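Local structure of putative fumarylpyruvate hydrolase (Burkholderia cenocepacia, 4MAQ) at residues P32-F37 with A201-F206; V70-T75 with P147-R152; I89-A94 with W112-G117; R164-V169 with G225-A230; D220-G225 with F232-G237. The protein probably acts as an enzyme of the fumarylacetoacetate hydrolase family, with the mixed beta-sheet fold of that family and two subunits in the assembly. All coordinates share one frame; numbering follows the deposited sequence.

Contact 1 (P32-F37 with A201-F206)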
# COMPACT_ATOMS: atom_id res chain seq x y z
N PRO B 32 -1.70 3.69 15.90
CA PRO B 32 -1.96 4.22 14.56
C PRO B 32 -1.08 3.51 13.53
O PRO B 32 0.13 3.42 13.72
CB PRO B 32 -1.59 5.71 14.71
CG PRO B 32 -0.47 5.70 15.71
CD PRO B 32 -0.77 4.56 16.67
N VAL B 33 -1.70 3.00 12.47
CA VAL B 33 -0.98 2.21 11.47
C VAL B 33 -0.43 3.11 10.38
O VAL B 33 -1.18 3.94 9.82
CB VAL B 33 -1.89 1.11 10.87
CG1 VAL B 33 -1.11 0.27 9.84
CG2 VAL B 33 -2.44 0.19 11.95
N ARG B 34 0.84 2.88 10.05
CA ARG B 34 1.56 3.66 9.04
C ARG B 34 1.57 2.83 7.74
O ARG B 34 0.71 3.01 6.87
CB ARG B 34 2.94 4.08 9.59
CG ARG B 34 3.58 5.28 8.90
CD ARG B 34 4.07 5.03 7.47
NE ARG B 34 5.19 4.09 7.45
CZ ARG B 34 6.28 4.20 6.69
NH1 ARG B 34 7.25 3.28 6.78
NH2 ARG B 34 6.44 5.26 5.88
N ARG B 35 2.51 1.88 7.62
CA ARG B 35 2.50 0.91 6.52
C ARG B 35 2.44 -0.52 7.08
O ARG B 35 2.67 -0.72 8.27
CB ARG B 35 3.72 1.07 5.61
CG ARG B 35 3.71 2.31 4.74
CD ARG B 35 4.93 2.35 3.84
NE ARG B 35 5.14 3.69 3.29
CZ ARG B 35 6.26 4.10 2.72
NH1 ARG B 35 7.26 3.23 2.46
NH2 ARG B 35 6.38 5.40 2.42
N VAL B 36 2.12 -1.48 6.20
CA VAL B 36 2.03 -2.88 6.60
C VAL B 36 2.91 -3.71 5.66
O VAL B 36 2.65 -3.73 4.46
CB VAL B 36 0.57 -3.39 6.53
CG1 VAL B 36 0.50 -4.87 6.96
CG2 VAL B 36 -0.33 -2.53 7.41
N PHE B 37 3.93 -4.37 6.21
CA PHE B 37 4.84 -5.19 5.43
C PHE B 37 4.61 -6.65 5.77
O PHE B 37 4.43 -6.99 6.95
CB PHE B 37 6.29 -4.82 5.76
CG PHE B 37 6.59 -3.36 5.61
CD1 PHE B 37 6.87 -2.84 4.36
CD2 PHE B 37 6.58 -2.49 6.71
CE1 PHE B 37 7.15 -1.49 4.19
CE2 PHE B 37 6.87 -1.15 6.53
CZ PHE B 37 7.16 -0.65 5.28
N ALA B 201 7.66 4.46 13.16
CA ALA B 201 6.70 4.21 14.23
C ALA B 201 5.31 4.12 13.59
O ALA B 201 4.94 4.97 12.78
CB ALA B 201 6.74 5.34 15.24
N GLY B 202 4.58 3.08 13.92
CA GLY B 202 3.28 2.84 13.32
C GLY B 202 3.28 1.71 12.31
O GLY B 202 2.21 1.22 11.96
N ASP B 203 4.45 1.26 11.87
CA ASP B 203 4.50 0.12 10.94
C ASP B 203 4.13 -1.19 11.60
O ASP B 203 4.40 -1.43 12.78
CB ASP B 203 5.88 0.01 10.27
CG ASP B 203 6.12 1.12 9.27
OD1 ASP B 203 5.11 1.74 8.83
OD2 ASP B 203 7.28 1.35 8.90
N LEU B 204 3.46 -2.04 10.81
CA LEU B 204 3.18 -3.42 11.22
C LEU B 204 3.93 -4.34 10.27
O LEU B 204 3.98 -4.09 9.07
CB LEU B 204 1.67 -3.75 11.16
CG LEU B 204 0.76 -2.94 12.08
CD1 LEU B 204 -0.69 -3.38 11.84
CD2 LEU B 204 1.15 -3.10 13.54
N ILE B 205 4.48 -5.44 10.82
CA ILE B 205 5.13 -6.45 10.01
C ILE B 205 4.51 -7.80 10.30
O ILE B 205 4.50 -8.27 11.46
CB ILE B 205 6.64 -6.51 10.26
CG1 ILE B 205 7.31 -5.13 10.07
CG2 ILE B 205 7.28 -7.57 9.36
CD1 ILE B 205 8.78 -5.12 10.52
N PHE B 206 3.96 -8.42 9.26
CA PHE B 206 3.46 -9.79 9.33
C PHE B 206 4.66 -10.68 9.00
O PHE B 206 5.27 -10.55 7.95
CB PHE B 206 2.38 -10.01 8.28
CG PHE B 206 1.01 -9.50 8.64
CD1 PHE B 206 0.78 -8.15 8.87
CD2 PHE B 206 -0.05 -10.38 8.68
CE1 PHE B 206 -0.50 -7.69 9.15
CE2 PHE B 206 -1.34 -9.93 8.98
CZ PHE B 206 -1.56 -8.57 9.20

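Contact 2 (V70-T75 with P147-R152)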
# COMPACT_ATOMS: atom_id res chain seq x y z
N VAL B 70 -8.00 -4.68 10.11
CA VAL B 70 -9.32 -4.65 10.73
C VAL B 70 -9.30 -5.55 11.96
O VAL B 70 -8.37 -6.34 12.14
CB VAL B 70 -10.41 -5.13 9.74
CG1 VAL B 70 -10.46 -4.22 8.51
CG2 VAL B 70 -10.23 -6.61 9.36
N PRO B 71 -10.31 -5.44 12.83
CA PRO B 71 -10.30 -6.31 14.00
C PRO B 71 -10.48 -7.78 13.66
O PRO B 71 -11.29 -8.15 12.80
CB PRO B 71 -11.53 -5.81 14.82
CG PRO B 71 -11.73 -4.40 14.34
CD PRO B 71 -11.40 -4.45 12.87
N ALA B 72 -9.68 -8.61 14.31
CA ALA B 72 -9.81 -10.07 14.19
C ALA B 72 -10.89 -10.54 15.17
O ALA B 72 -10.63 -11.34 16.07
CB ALA B 72 -8.48 -10.74 14.47
N SER B 73 -12.09 -10.02 14.99
CA SER B 73 -13.24 -10.29 15.86
C SER B 73 -14.48 -9.88 15.11
O SER B 73 -14.40 -9.25 14.06
CB SER B 73 -13.11 -9.52 17.18
OG SER B 73 -12.94 -8.14 16.94
N GLY B 74 -15.65 -10.28 15.61
CA GLY B 74 -16.87 -9.95 14.91
C GLY B 74 -16.95 -10.67 13.59
O GLY B 74 -16.72 -11.87 13.52
N THR B 75 -17.28 -9.91 12.55
CA THR B 75 -17.37 -10.43 11.18
C THR B 75 -16.22 -9.84 10.38
O THR B 75 -15.90 -8.62 10.51
CB THR B 75 -18.74 -10.04 10.53
OG1 THR B 75 -19.79 -10.63 11.30
CG2 THR B 75 -18.84 -10.53 9.07
N PRO B 147 -6.96 -8.97 9.13
CA PRO B 147 -7.46 -8.93 10.49
C PRO B 147 -6.33 -9.11 11.52
O PRO B 147 -5.47 -9.98 11.34
CB PRO B 147 -8.45 -10.12 10.58
CG PRO B 147 -8.57 -10.66 9.21
CD PRO B 147 -7.54 -10.07 8.33
N VAL B 148 -6.32 -8.29 12.57
CA VAL B 148 -5.30 -8.33 13.62
C VAL B 148 -6.00 -8.22 14.98
O VAL B 148 -6.98 -7.48 15.12
CB VAL B 148 -4.24 -7.19 13.44
CG1 VAL B 148 -3.16 -7.21 14.53
CG2 VAL B 148 -3.57 -7.24 12.07
N THR B 149 -5.46 -8.92 15.98
CA THR B 149 -5.94 -8.79 17.35
C THR B 149 -5.56 -7.45 17.95
O THR B 149 -4.69 -6.73 17.43
CB THR B 149 -5.37 -9.89 18.25
OG1 THR B 149 -3.94 -9.76 18.33
CG2 THR B 149 -5.78 -11.27 17.74
N ALA B 150 -6.14 -7.13 19.11
CA ALA B 150 -5.57 -6.10 19.92
C ALA B 150 -4.07 -6.38 20.16
O ALA B 150 -3.63 -7.55 20.26
CB ALA B 150 -6.34 -6.01 21.24
N LEU B 151 -3.30 -5.30 20.18
CA LEU B 151 -1.87 -5.39 20.42
C LEU B 151 -1.53 -5.34 21.89
O LEU B 151 -2.21 -4.67 22.68
CB LEU B 151 -1.15 -4.25 19.70
CG LEU B 151 -1.45 -4.08 18.21
CD1 LEU B 151 -0.61 -2.94 17.68
CD2 LEU B 151 -1.21 -5.34 17.37
N ARG B 152 -0.44 -6.02 22.25
CA ARG B 152 0.15 -5.91 23.58
C ARG B 152 1.53 -5.26 23.49
O ARG B 152 2.32 -5.58 22.60
CB ARG B 152 0.26 -7.27 24.25
CG ARG B 152 -1.08 -7.94 24.50
CD ARG B 152 -0.88 -9.23 25.25
NE ARG B 152 -0.66 -8.92 26.64
CZ ARG B 152 -0.20 -9.76 27.54
NH1 ARG B 152 -0.04 -9.36 28.81
NH2 ARG B 152 0.12 -11.01 27.18

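Contact 3 (I89-A94 with W112-G117)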
# COMPACT_ATOMS: atom_id res chain seq x y z
N ILE B 89 -2.09 -17.70 9.27
CA ILE B 89 -1.89 -17.16 10.63
C ILE B 89 -0.45 -16.61 10.78
O ILE B 89 0.51 -17.28 10.36
CB ILE B 89 -2.14 -18.26 11.69
CG1 ILE B 89 -2.08 -17.71 13.12
CG2 ILE B 89 -1.20 -19.46 11.56
CD1 ILE B 89 -3.30 -16.91 13.45
N GLU B 90 -0.29 -15.44 11.39
CA GLU B 90 1.05 -14.80 11.52
C GLU B 90 1.19 -14.02 12.81
O GLU B 90 0.23 -13.39 13.25
CB GLU B 90 1.32 -13.88 10.34
CG GLU B 90 1.03 -14.58 9.02
CD GLU B 90 1.72 -14.05 7.81
OE1 GLU B 90 2.65 -13.23 7.89
OE2 GLU B 90 1.32 -14.55 6.73
N LEU B 91 2.40 -14.02 13.36
CA LEU B 91 2.79 -13.06 14.39
C LEU B 91 2.96 -11.67 13.75
O LEU B 91 3.67 -11.54 12.75
CB LEU B 91 4.09 -13.47 15.10
CG LEU B 91 4.57 -12.49 16.17
CD1 LEU B 91 3.69 -12.57 17.41
CD2 LEU B 91 6.01 -12.79 16.53
N VAL B 92 2.30 -10.67 14.31
CA VAL B 92 2.39 -9.30 13.81
C VAL B 92 3.24 -8.46 14.78
O VAL B 92 3.04 -8.48 16.00
CB VAL B 92 1.00 -8.67 13.67
CG1 VAL B 92 1.09 -7.19 13.29
CG2 VAL B 92 0.20 -9.42 12.60
N VAL B 93 4.27 -7.80 14.24
CA VAL B 93 5.16 -6.94 15.01
C VAL B 93 4.83 -5.49 14.76
O VAL B 93 4.70 -5.06 13.61
CB VAL B 93 6.63 -7.22 14.59
CG1 VAL B 93 7.55 -6.41 15.48
CG2 VAL B 93 6.95 -8.71 14.71
N ALA B 94 4.64 -4.73 15.84
CA ALA B 94 4.28 -3.30 15.75
C ALA B 94 5.50 -2.46 16.09
O ALA B 94 6.09 -2.64 17.14
CB ALA B 94 3.13 -2.99 16.70
N TRP B 112 7.48 -1.71 19.34
CA TRP B 112 6.53 -1.29 20.38
C TRP B 112 5.82 -2.51 21.00
O TRP B 112 5.62 -2.56 22.22
CB TRP B 112 5.49 -0.29 19.81
CG TRP B 112 4.59 0.14 20.90
CD1 TRP B 112 4.82 1.13 21.82
CD2 TRP B 112 3.37 -0.50 21.29
NE1 TRP B 112 3.80 1.17 22.72
CE2 TRP B 112 2.91 0.17 22.45
CE3 TRP B 112 2.62 -1.57 20.78
CZ2 TRP B 112 1.72 -0.18 23.10
CZ3 TRP B 112 1.43 -1.93 21.45
CH2 TRP B 112 1.00 -1.22 22.58
N GLY B 113 5.39 -3.46 20.19
CA GLY B 113 4.58 -4.56 20.69
C GLY B 113 4.22 -5.56 19.64
O GLY B 113 4.79 -5.56 18.54
N TYR B 114 3.28 -6.43 19.99
CA TYR B 114 2.95 -7.59 19.18
C TYR B 114 1.46 -7.84 19.13
O TYR B 114 0.75 -7.56 20.10
CB TYR B 114 3.61 -8.85 19.77
CG TYR B 114 5.10 -8.78 19.69
CD1 TYR B 114 5.84 -8.22 20.74
CD2 TYR B 114 5.80 -9.26 18.57
CE1 TYR B 114 7.21 -8.12 20.68
CE2 TYR B 114 7.18 -9.15 18.49
CZ TYR B 114 7.89 -8.58 19.54
OH TYR B 114 9.27 -8.52 19.42
N GLY B 115 1.01 -8.45 18.04
CA GLY B 115 -0.32 -8.99 17.96
C GLY B 115 -0.33 -10.24 17.11
O GLY B 115 0.74 -10.75 16.71
N VAL B 116 -1.52 -10.74 16.83
CA VAL B 116 -1.70 -11.94 16.00
C VAL B 116 -2.59 -11.53 14.84
O VAL B 116 -3.58 -10.82 15.03
CB VAL B 116 -2.34 -13.09 16.81
CG1 VAL B 116 -2.62 -14.29 15.92
CG2 VAL B 116 -1.42 -13.45 17.97
N GLY B 117 -2.22 -11.96 13.64
CA GLY B 117 -2.95 -11.55 12.45
C GLY B 117 -3.24 -12.70 11.53
O GLY B 117 -2.65 -13.80 11.67

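Contact 4 (R164-V169 with G225-A230)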
# COMPACT_ATOMS: atom_id res chain seq x y z
N ARG B 164 3.70 -21.83 20.40
CA ARG B 164 2.68 -22.26 19.46
C ARG B 164 2.02 -21.08 18.72
O ARG B 164 1.64 -20.07 19.34
CB ARG B 164 1.60 -23.07 20.18
CG ARG B 164 0.54 -23.69 19.26
CD ARG B 164 -0.55 -24.41 20.04
NE ARG B 164 -1.05 -23.61 21.15
CZ ARG B 164 -2.32 -23.53 21.53
NH1 ARG B 164 -3.26 -24.21 20.87
NH2 ARG B 164 -2.67 -22.77 22.56
N ILE B 165 1.90 -21.24 17.40
CA ILE B 165 1.16 -20.32 16.52
C ILE B 165 0.20 -21.22 15.76
O ILE B 165 0.61 -22.24 15.17
CB ILE B 165 2.10 -19.50 15.59
CG1 ILE B 165 1.28 -18.73 14.54
CG2 ILE B 165 3.20 -20.35 14.93
CD1 ILE B 165 2.02 -17.60 13.85
N TRP B 166 -1.10 -20.89 15.79
CA TRP B 166 -2.09 -21.86 15.32
C TRP B 166 -3.32 -21.15 14.77
O TRP B 166 -3.61 -19.99 15.10
CB TRP B 166 -2.47 -22.82 16.48
CG TRP B 166 -3.16 -22.10 17.60
CD1 TRP B 166 -2.57 -21.40 18.63
CD2 TRP B 166 -4.57 -21.97 17.78
NE1 TRP B 166 -3.54 -20.83 19.44
CE2 TRP B 166 -4.78 -21.18 18.94
CE3 TRP B 166 -5.70 -22.45 17.08
CZ2 TRP B 166 -6.06 -20.84 19.41
CZ3 TRP B 166 -6.98 -22.11 17.56
CH2 TRP B 166 -7.14 -21.31 18.71
N LEU B 167 -4.06 -21.89 13.95
CA LEU B 167 -5.32 -21.40 13.43
C LEU B 167 -6.24 -22.61 13.21
O LEU B 167 -5.79 -23.66 12.74
CB LEU B 167 -5.10 -20.62 12.12
CG LEU B 167 -6.34 -20.10 11.37
CD1 LEU B 167 -5.98 -18.88 10.55
CD2 LEU B 167 -6.99 -21.16 10.47
N ALA B 168 -7.51 -22.45 13.58
CA ALA B 168 -8.54 -23.46 13.34
C ALA B 168 -9.72 -22.84 12.62
O ALA B 168 -9.95 -21.62 12.69
CB ALA B 168 -9.00 -24.06 14.68
N VAL B 169 -10.44 -23.71 11.90
CA VAL B 169 -11.64 -23.31 11.18
C VAL B 169 -12.76 -24.25 11.63
O VAL B 169 -12.63 -25.48 11.54
CB VAL B 169 -11.44 -23.44 9.64
CG1 VAL B 169 -12.74 -23.23 8.89
CG2 VAL B 169 -10.38 -22.45 9.16
N GLY B 225 -4.18 -18.10 17.35
CA GLY B 225 -3.43 -17.43 18.38
C GLY B 225 -1.95 -17.66 18.31
O GLY B 225 -1.47 -18.48 17.51
N VAL B 226 -1.24 -16.91 19.14
CA VAL B 226 0.17 -17.18 19.42
C VAL B 226 0.25 -17.20 20.93
O VAL B 226 -0.21 -16.24 21.58
CB VAL B 226 1.11 -16.11 18.83
CG1 VAL B 226 2.54 -16.38 19.31
CG2 VAL B 226 1.02 -16.12 17.31
N ASP B 227 0.78 -18.28 21.48
CA ASP B 227 0.77 -18.44 22.94
C ASP B 227 1.43 -17.23 23.62
O ASP B 227 2.56 -16.83 23.29
CB ASP B 227 1.42 -19.75 23.35
CG ASP B 227 0.52 -20.96 23.13
OD1 ASP B 227 -0.63 -20.85 22.65
OD2 ASP B 227 0.96 -22.08 23.47
N GLY B 228 0.73 -16.66 24.60
CA GLY B 228 1.20 -15.52 25.37
C GLY B 228 0.95 -14.16 24.73
O GLY B 228 1.15 -13.13 25.37
N ILE B 229 0.51 -14.15 23.46
CA ILE B 229 0.34 -12.88 22.77
C ILE B 229 -1.15 -12.53 22.64
O ILE B 229 -1.59 -11.52 23.19
CB ILE B 229 1.04 -12.86 21.37
CG1 ILE B 229 2.54 -13.17 21.51
CG2 ILE B 229 0.78 -11.55 20.63
CD1 ILE B 229 3.32 -12.23 22.41
N ALA B 230 -1.91 -13.38 21.95
CA ALA B 230 -3.36 -13.17 21.81
C ALA B 230 -4.00 -14.41 21.23
O ALA B 230 -3.32 -15.22 20.59
CB ALA B 230 -3.64 -11.99 20.89
O HOH W 1 3.61 -22.49 23.22
O HOH W 2 -2.65 -19.20 21.68

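Contact 5 (D220-G225 with F232-G237)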
# COMPACT_ATOMS: atom_id res chain seq x y z
N ASP B 220 -17.50 -19.31 7.82
CA ASP B 220 -16.57 -20.08 8.66
C ASP B 220 -16.24 -19.32 9.95
O ASP B 220 -16.08 -18.08 9.93
CB ASP B 220 -15.28 -20.38 7.91
CG ASP B 220 -15.37 -21.61 7.02
OD1 ASP B 220 -16.39 -22.33 7.05
OD2 ASP B 220 -14.40 -21.84 6.27
N ARG B 221 -16.08 -20.06 11.04
CA ARG B 221 -15.60 -19.51 12.32
C ARG B 221 -14.08 -19.75 12.43
O ARG B 221 -13.63 -20.90 12.49
CB ARG B 221 -16.33 -20.16 13.52
CG ARG B 221 -15.86 -19.63 14.89
CD ARG B 221 -16.64 -20.25 16.07
NE ARG B 221 -18.07 -20.04 15.81
CZ ARG B 221 -18.74 -18.91 16.02
NH1 ARG B 221 -18.20 -17.90 16.71
NH2 ARG B 221 -19.98 -18.79 15.55
N VAL B 222 -13.31 -18.66 12.41
CA VAL B 222 -11.85 -18.76 12.42
C VAL B 222 -11.37 -18.41 13.82
O VAL B 222 -11.74 -17.37 14.37
CB VAL B 222 -11.24 -17.79 11.39
CG1 VAL B 222 -9.73 -18.04 11.25
CG2 VAL B 222 -11.96 -17.93 10.05
N THR B 223 -10.58 -19.31 14.39
CA THR B 223 -9.91 -19.06 15.66
C THR B 223 -8.42 -19.23 15.47
O THR B 223 -7.97 -19.84 14.49
CB THR B 223 -10.41 -20.02 16.76
OG1 THR B 223 -10.33 -21.37 16.26
CG2 THR B 223 -11.85 -19.70 17.17
N GLY B 224 -7.65 -18.67 16.39
CA GLY B 224 -6.20 -18.86 16.32
C GLY B 224 -5.51 -18.06 17.38
O GLY B 224 -6.16 -17.41 18.23
N GLY B 225 -4.18 -18.10 17.35
CA GLY B 225 -3.43 -17.43 18.38
C GLY B 225 -1.95 -17.66 18.31
O GLY B 225 -1.47 -18.48 17.51
N PHE B 232 -7.89 -15.22 19.04
CA PHE B 232 -8.97 -14.53 18.37
C PHE B 232 -10.05 -15.51 17.94
O PHE B 232 -9.81 -16.75 17.84
CB PHE B 232 -8.49 -13.72 17.15
CG PHE B 232 -7.99 -14.56 16.04
CD1 PHE B 232 -8.85 -15.12 15.10
CD2 PHE B 232 -6.61 -14.80 15.89
CE1 PHE B 232 -8.36 -15.92 14.06
CE2 PHE B 232 -6.12 -15.60 14.86
CZ PHE B 232 -7.01 -16.16 13.94
N GLU B 233 -11.21 -14.93 17.66
CA GLU B 233 -12.35 -15.67 17.10
C GLU B 233 -13.16 -14.69 16.25
O GLU B 233 -13.53 -13.63 16.73
CB GLU B 233 -13.20 -16.25 18.23
CG GLU B 233 -14.49 -16.96 17.78
CD GLU B 233 -15.08 -17.88 18.84
OE1 GLU B 233 -14.35 -18.30 19.79
OE2 GLU B 233 -16.28 -18.21 18.74
N PHE B 234 -13.39 -15.02 14.98
CA PHE B 234 -14.25 -14.19 14.11
C PHE B 234 -14.97 -15.06 13.12
O PHE B 234 -14.63 -16.24 12.95
CB PHE B 234 -13.45 -13.05 13.42
CG PHE B 234 -12.41 -13.49 12.40
CD1 PHE B 234 -12.77 -13.86 11.11
CD2 PHE B 234 -11.05 -13.45 12.72
CE1 PHE B 234 -11.79 -14.20 10.17
CE2 PHE B 234 -10.07 -13.78 11.78
CZ PHE B 234 -10.44 -14.18 10.50
N VAL B 235 -16.00 -14.50 12.50
CA VAL B 235 -16.80 -15.22 11.52
C VAL B 235 -16.60 -14.55 10.15
O VAL B 235 -16.65 -13.32 10.03
CB VAL B 235 -18.30 -15.23 11.93
CG1 VAL B 235 -19.17 -15.86 10.85
CG2 VAL B 235 -18.47 -15.98 13.24
N VAL B 236 -16.36 -15.36 9.12
CA VAL B 236 -16.25 -14.85 7.75
C VAL B 236 -17.64 -14.47 7.24
O VAL B 236 -18.61 -15.24 7.42
CB VAL B 236 -15.62 -15.91 6.84
CG1 VAL B 236 -15.53 -15.41 5.41
CG2 VAL B 236 -14.23 -16.25 7.35
N GLY B 237 -17.75 -13.29 6.65
CA GLY B 237 -19.02 -12.83 6.13
C GLY B 237 -19.51 -13.58 4.89
O GLY B 237 -18.83 -14.48 4.36

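Contact 1 (P32-F37 with A201-F206)
Arg34 and Asp203 are joined by a side-on salt bridge. Arg34 NE meets Asp203 OD1 at 2.7 Å, and Arg34 NH1 meets Asp203 OD2 at 2.9 Å. Each oxygen uses its syn lone pair, and guanidinium and carboxylate are nearly coplanar, 22° apart. The arginine chain bends at both chi2 and chi3 (-70° and -67°), which brings its NE edge round to the carboxylate. Asp203 OD1 also accepts the backbone N-H of Arg35 at 2.9 Å, and Asp203 OD2 that of Lys200, so the carboxylate is fixed in rotation. Asp203 OD2 also lies at the edge of the Phe37 ring, 3.5 Å from Phe37 CE2. Arg34 and Arg35 each form a salt bridge to Asp67 of the second subunit.

The backbones pair in parallel. Leu204 N donates to Arg35 O, Phe37 N to Leu204 O, and Phe206 N to Phe37 O at 2.8 Å.

Among apolar contacts, Val36 CG1 reaches Phe206 CE1 at 3.7 Å. Val33 CG2 touches Leu204 CD1 at 4.0 Å, the two side chains crossing at about a right angle.

This is a buried parallel strand pair, 36-39 with 204-206, in the mixed sheet of the fumarylacetoacetate hydrolase fold, its polar end close to the dimer interface.

Contact 2 (V70-T75 with P147-R152)
Val70 packs against Pro147 through one methyl group. Its CB stands back from the proline. From there Val70 CG2 extends toward Pro147, lying 3.8 Å from Pro147 CA and 4.1 Å from Pro147 CB. With chi1 at -61°, CG2 sits between the backbone N and the carbonyl carbon of Val70, and this places it over the start of the 147-152 segment.

The next apolar contact is made by Ala72. Its CB is its whole side chain and points at the opposite backbone. Ala72 CB lies 3.6 Å from Val148 C and 3.9 Å from Pro147 CB. Pro147 is therefore touched by both Val70 and Ala72.

Two backbone bonds fix the pairing. Val148 N donates to Val70 O at 2.9 Å. Pro147 CA-H adds a contact to the same oxygen, with Pro147 CA and Val70 O 3.2 Å apart. Ala72 N donates to Val148 O at 3.0 Å, but from well above the carbonyl plane. Thr149 OG1 bonds to Ala150 O and to Val116 N of the next strand. Ala72 also rests on Phe232 and Phe234.

The pairing is a short, weakly bonded parallel one between the end of strand 69-71 and the start of strand 146-153. It stops at an inverse gamma turn centred on Ala72, closed by a weak bond from Ser73 N to Pro71 O. There the chain leaves one mixed sheet for strand 75-76 of the other.

Contact 3 (I89-A94 with W112-G117)
Val93 and Tyr114 lie side by side on one face of the sheet and point the same way. Val93 CG2 is 3.8 Å from Tyr114 CE2. Leu91 crosses the same ring obliquely, Leu91 CD2 to Tyr114 CD2 at 4.1 Å, while Leu91 CD1 rests 3.5 Å from Gly115 O. Farther along this face Ile89 CD1 meets Val116 CG1 at 3.7 Å. With CG1 of Ile89 anti to the backbone N (chi1 -175°) and a bend at chi2 (75°), CD1 lies toward the partner strand.

The face with Val92 and Ala94 is flatter on the partner side, where Gly113, Gly115 and Gly117 alternate. Val92 CG2 lies over the backbone of Gly117, 3.7 Å from Gly117 N.

Backbone bonds tie the antiparallel strands. Glu90 with Gly117 and Val92 with Gly115 are hydrogen-bonded pairs, each bonded both ways. The end is irregular: Ala94 O accepts from Trp112 N at 2.8 Å and from Gly113 N at 3.2 Å, a classic beta bulge.

At the polar margin Tyr114 OH bonds to His159 ND1, and Glu90 OE1 to Gly208 N.

The two faces thus differ in kind. One is held by side chains meeting side chains, the other by side chains lying on bare glycine backbone. The contact is largely buried, and Tyr114 OH and Glu90 OE1 find their partners beyond the two strands.

Contact 4 (R164-V169 with G225-A230)
Arg164 and Asp227 form a salt bridge at the exposed end of this strand pair. Arg164 has two conformers, and in one of them Arg164 NH2 donates to the syn lone pair of Asp227 OD1 at 2.8 Å. NE adds only weak bonds to the two carboxylate oxygens. The groups are turned well apart, their planes at 65°, so the grip is probably looser than a coplanar one. Two waters bridge the segments. One accepts from Arg164 N and donates to Asp227 OD2 at 2.7 Å. The other accepts from Trp166 NE1 at 2.9 Å, at the ring edge, and donates to Asp227 OD1.

The backbone is antiparallel. Asp227 N donates to Arg164 O, and Trp166 with Gly225 is a hydrogen-bonded pair with both bonds at 3.0 Å.

The Trp166 ring lies between two layers. Its chi1 of 65° folds it back over Gly225, whose N sits 3.4 Å above one face. In the same conformer the guanidinium of Arg164 covers part of the opposite face, with NH1 offset toward the rim. On the other side of the sheet Ile165 and Val226 run side by side, Ile165 CG1 to Val226 CG2 at 3.8 Å.

After Val226 the chain turns back, and Ile229 and Ala230 both face Val226 in a classic beta bulge. Strand 164-169 stands between 221-226 and 172-178 in its sheet. Ile165 and Leu167 pack on strand 85-95, and Val226 and Ile229 on strand 111-122.

Contact 5 (D220-G225 with F232-G237)
The Phe232 ring lies with one face against the backbone of Gly224. Gly224 N is 3.5 Å above its centre, and Gly224 CA makes a CH-pi contact, 4.0 Å from the centroid. At the ring edge, in plane, is Val222 CG1, 3.8 Å from Phe232 CE1. The Phe234 ring presents a face to Val222: CB is 4.0 Å from the centroid and 19° off the normal, a second CH-pi contact. Both rings have chi1 near 66°, which folds them across toward the neighbouring strand. On the opposite side of the hairpin, the Arg221 guanidinium has Val235 CG2 over one face, 3.9 Å from NH2. Glu233 meets its edge. There Arg221 NH1 donates to the anti lone pair of Glu233 OE2 at 2.8 Å, a salt bridge with the two planes steeply turned, 75° apart.

Val222 CG2 continues the apolar side to Val236 CG2 at 3.9 Å. Along the exposed side Thr223 CG2 lies alongside the stem of Glu233. The strands are antiparallel. Val222 with Phe234 and Gly224 with Phe232 are hydrogen-bonded pairs, and Val236 N adds a bond to Asp220 O.

The chemistry divides the hairpin. The phenylalanine side is buried, with Phe232 packing on Val118 and Val222 on Leu216. The Arg221-Glu233 side is exposed, so its ion pair is probably weakened by solvent. Gly224 lacks a side chain, which lets Phe232 lie flat on the backbone.

Contacts 1, 2 and 3 share one mixed sheet. Ile205 O of contact 1 lies 2.8 Å from Val93 N of contact 3, and Thr149 N of contact 2 lies 2.8 Å from Val116 O of contact 3, both probable hydrogen bonds. Contact 3 is therefore the middle one. Contacts 1 and 2 touch, Phe206 CZ to Val148 CG2 3.7 Å. Contacts 4 and 5 belong to a second sheet and share Gly225. The two sheets touch where Ile89 CD1 of contact 3 meets Phe232 CE2 of contact 5 at 3.4 Å. Gly74 O of contact 2 reaches Val235 N of contact 5. Contact 1 stays apart from contacts 4 and 5, centres about 21 and 22 Å away.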